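Local coordinates for A-type flavoprotein (Giardia intestinalis, PDB 2Q9U) that probably reduces oxygen, as an O2-scavenging flavodiiron protein that carries a mu-oxo-diiron centre and flavin mononucleotide, at residues 78-83 against 136-141. Residues are numbered along the deposited sequence; the frame is centred on the assembly and turned at random.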
loop_
_atom_site.group_PDB
_atom_site.type_symbol
_atom_site.label_atom_id
_atom_site.label_comp_id
_atom_site.label_asym_id
_atom_site.label_seq_id
_atom_site.Cartn_x
_atom_site.Cartn_y
_atom_site.Cartn_z
ATOM N N ILE A 78 -33.777 -28.635 2.332
ATOM C CA ILE A 78 -33.121 -28.461 1.036
ATOM C C ILE A 78 -32.927 -29.834 0.388
ATOM O O ILE A 78 -32.304 -30.733 0.991
ATOM C CB ILE A 78 -31.756 -27.713 1.188
ATOM C CG1 ILE A 78 -31.965 -26.339 1.872
ATOM C CG2 ILE A 78 -31.019 -27.612 -0.184
ATOM C CD1 ILE A 78 -32.806 -25.311 1.050
ATOM N N LYS A 79 -33.483 -30.003 -0.810
ATOM C CA LYS A 79 -33.368 -31.271 -1.570
ATOM C C LYS A 79 -32.153 -31.316 -2.504
ATOM O O LYS A 79 -31.513 -32.359 -2.636
ATOM C CB LYS A 79 -34.658 -31.561 -2.367
ATOM C CG LYS A 79 -34.558 -32.765 -3.382
ATOM C CD LYS A 79 -34.350 -34.116 -2.645
ATOM C CE LYS A 79 -34.142 -35.290 -3.612
ATOM N NZ LYS A 79 -34.076 -36.566 -2.809
ATOM N N TYR A 80 -31.855 -30.192 -3.168
ATOM C CA TYR A 80 -30.732 -30.120 -4.114
ATOM C C TYR A 80 -29.846 -28.901 -3.851
ATOM O O TYR A 80 -30.335 -27.777 -3.585
ATOM C CB TYR A 80 -31.214 -30.064 -5.575
ATOM C CG TYR A 80 -32.010 -31.280 -6.005
ATOM C CD1 TYR A 80 -31.397 -32.536 -6.121
ATOM C CD2 TYR A 80 -33.369 -31.179 -6.291
ATOM C CE1 TYR A 80 -32.141 -33.666 -6.506
ATOM C CE2 TYR A 80 -34.113 -32.299 -6.688
ATOM C CZ TYR A 80 -33.490 -33.539 -6.782
ATOM O OH TYR A 80 -34.242 -34.640 -7.170
ATOM N N VAL A 81 -28.548 -29.134 -3.933
ATOM C CA VAL A 81 -27.554 -28.042 -4.021
ATOM C C VAL A 81 -26.819 -28.249 -5.334
ATOM O O VAL A 81 -26.102 -29.245 -5.521
ATOM C CB VAL A 81 -26.571 -28.039 -2.849
ATOM C CG1 VAL A 81 -25.606 -26.841 -2.969
ATOM C CG2 VAL A 81 -27.322 -27.995 -1.521
ATOM N N VAL A 82 -27.037 -27.314 -6.248
ATOM C CA VAL A 82 -26.444 -27.350 -7.559
ATOM C C VAL A 82 -25.129 -26.574 -7.538
ATOM O O VAL A 82 -25.102 -25.388 -7.187
ATOM C CB VAL A 82 -27.375 -26.718 -8.613
ATOM C CG1 VAL A 82 -26.674 -26.589 -9.959
ATOM C CG2 VAL A 82 -28.725 -27.488 -8.732
ATOM N N MET A 83 -24.064 -27.236 -7.983
ATOM C CA MET A 83 -22.717 -26.656 -8.027
ATOM C C MET A 83 -22.230 -26.509 -9.462
ATOM O O MET A 83 -22.103 -27.486 -10.175
ATOM C CB MET A 83 -21.739 -27.526 -7.197
ATOM C CG MET A 83 -22.044 -27.554 -5.683
ATOM S SD MET A 83 -22.062 -25.943 -4.861
ATOM C CE MET A 83 -20.332 -25.474 -4.945
ATOM N N LEU A 136 -33.366 -31.977 -14.660
ATOM C CA LEU A 136 -33.702 -32.160 -13.261
ATOM C C LEU A 136 -35.023 -31.501 -12.912
ATOM O O LEU A 136 -35.155 -30.275 -12.976
ATOM C CB LEU A 136 -32.603 -31.608 -12.354
ATOM C CG LEU A 136 -32.910 -31.735 -10.851
ATOM C CD1 LEU A 136 -33.102 -33.194 -10.438
ATOM C CD2 LEU A 136 -31.810 -31.085 -10.001
ATOM N N LYS A 137 -36.002 -32.313 -12.510
ATOM C CA LYS A 137 -37.286 -31.772 -12.110
ATOM C C LYS A 137 -37.264 -31.319 -10.647
ATOM O O LYS A 137 -36.907 -32.093 -9.752
ATOM C CB LYS A 137 -38.416 -32.799 -12.375
ATOM C CG LYS A 137 -39.792 -32.180 -12.176
ATOM C CD LYS A 137 -40.881 -33.028 -12.832
ATOM C CE LYS A 137 -41.901 -32.124 -13.543
ATOM N NZ LYS A 137 -41.449 -31.702 -14.923
ATOM N N ILE A 138 -37.644 -30.066 -10.386
ATOM C CA ILE A 138 -37.622 -29.564 -9.007
ATOM C C ILE A 138 -39.000 -29.139 -8.531
ATOM O O ILE A 138 -39.142 -28.619 -7.434
ATOM C CB ILE A 138 -36.540 -28.452 -8.747
ATOM C CG1 ILE A 138 -36.873 -27.182 -9.539
ATOM C CG2 ILE A 138 -35.121 -28.990 -9.026
ATOM C CD1 ILE A 138 -36.045 -25.904 -9.151
ATOM N N GLY A 139 -40.010 -29.402 -9.367
ATOM C CA GLY A 139 -41.420 -29.130 -9.046
ATOM C C GLY A 139 -42.115 -28.500 -10.227
ATOM O O GLY A 139 -42.251 -29.123 -11.278
ATOM N N LYS A 140 -42.550 -27.252 -10.055
ATOM C CA LYS A 140 -43.038 -26.433 -11.163
ATOM C C LYS A 140 -41.926 -26.183 -12.177
ATOM O O LYS A 140 -42.185 -26.066 -13.380
ATOM C CB LYS A 140 -43.607 -25.099 -10.643
ATOM C CG LYS A 140 -44.732 -25.303 -9.661
ATOM C CD LYS A 140 -45.879 -24.321 -9.883
ATOM C CE LYS A 140 -47.228 -25.045 -9.753
ATOM N NZ LYS A 140 -47.393 -26.094 -10.822
ATOM N N ARG A 141 -40.687 -26.125 -11.693
ATOM C CA ARG A 141 -39.545 -25.812 -12.549
ATOM C C ARG A 141 -38.749 -27.066 -12.910
ATOM O O ARG A 141 -38.816 -28.088 -12.225
ATOM C CB ARG A 141 -38.625 -24.758 -11.888
ATOM C CG ARG A 141 -39.307 -23.414 -11.603
ATOM C CD ARG A 141 -38.374 -22.471 -10.828
ATOM N NE ARG A 141 -39.022 -21.259 -10.311
ATOM C CZ ARG A 141 -39.758 -21.219 -9.197
ATOM N NH1 ARG A 141 -40.021 -22.335 -8.520
ATOM N NH2 ARG A 141 -40.275 -20.062 -8.773
HETATM O O HOH W 1 -36.435 -34.281 -8.551
#
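Tyr80, on strand 80-82, faces Ile138, just past the short strand 136-137, with 8.5 Å between their CA atoms and no direct hydrogen bond across the gap. The two strands belong to different sheets of the metallo-beta-lactamase-like domain, so they are joined by side chains and one bridging water. Leu136 spreads both methyls over one face of the Tyr80 ring. Its CD2 sits above the ring centre in a CH-pi contact, 4.0 Å from the centroid and 9° off the normal, while CD1 lies over the phenol end, 3.7 Å from Tyr80 CZ. Leu136 can lay both methyls there because its side chain leaves the backbone with CG trans to N (chi1 179°). Ile138 comes in obliquely, its CG2 branch 3.9 Å from Tyr80 CD2. Lys79 CG lies over the opposite face, offset toward the rim. One water bridges the polar end, 2.6 Å from Tyr80 OH and donating to Lys137 O at 2.5 Å. Val107 touches both Tyr80 and Leu136, extending the apolar layer between the sheets. Away from the diiron and flavin sites, the chemistry implies that edge strand 136-137 packs on inner strand 80-82 through hydrocarbon on the ring, with the hydroxyl tied to the facing backbone through water.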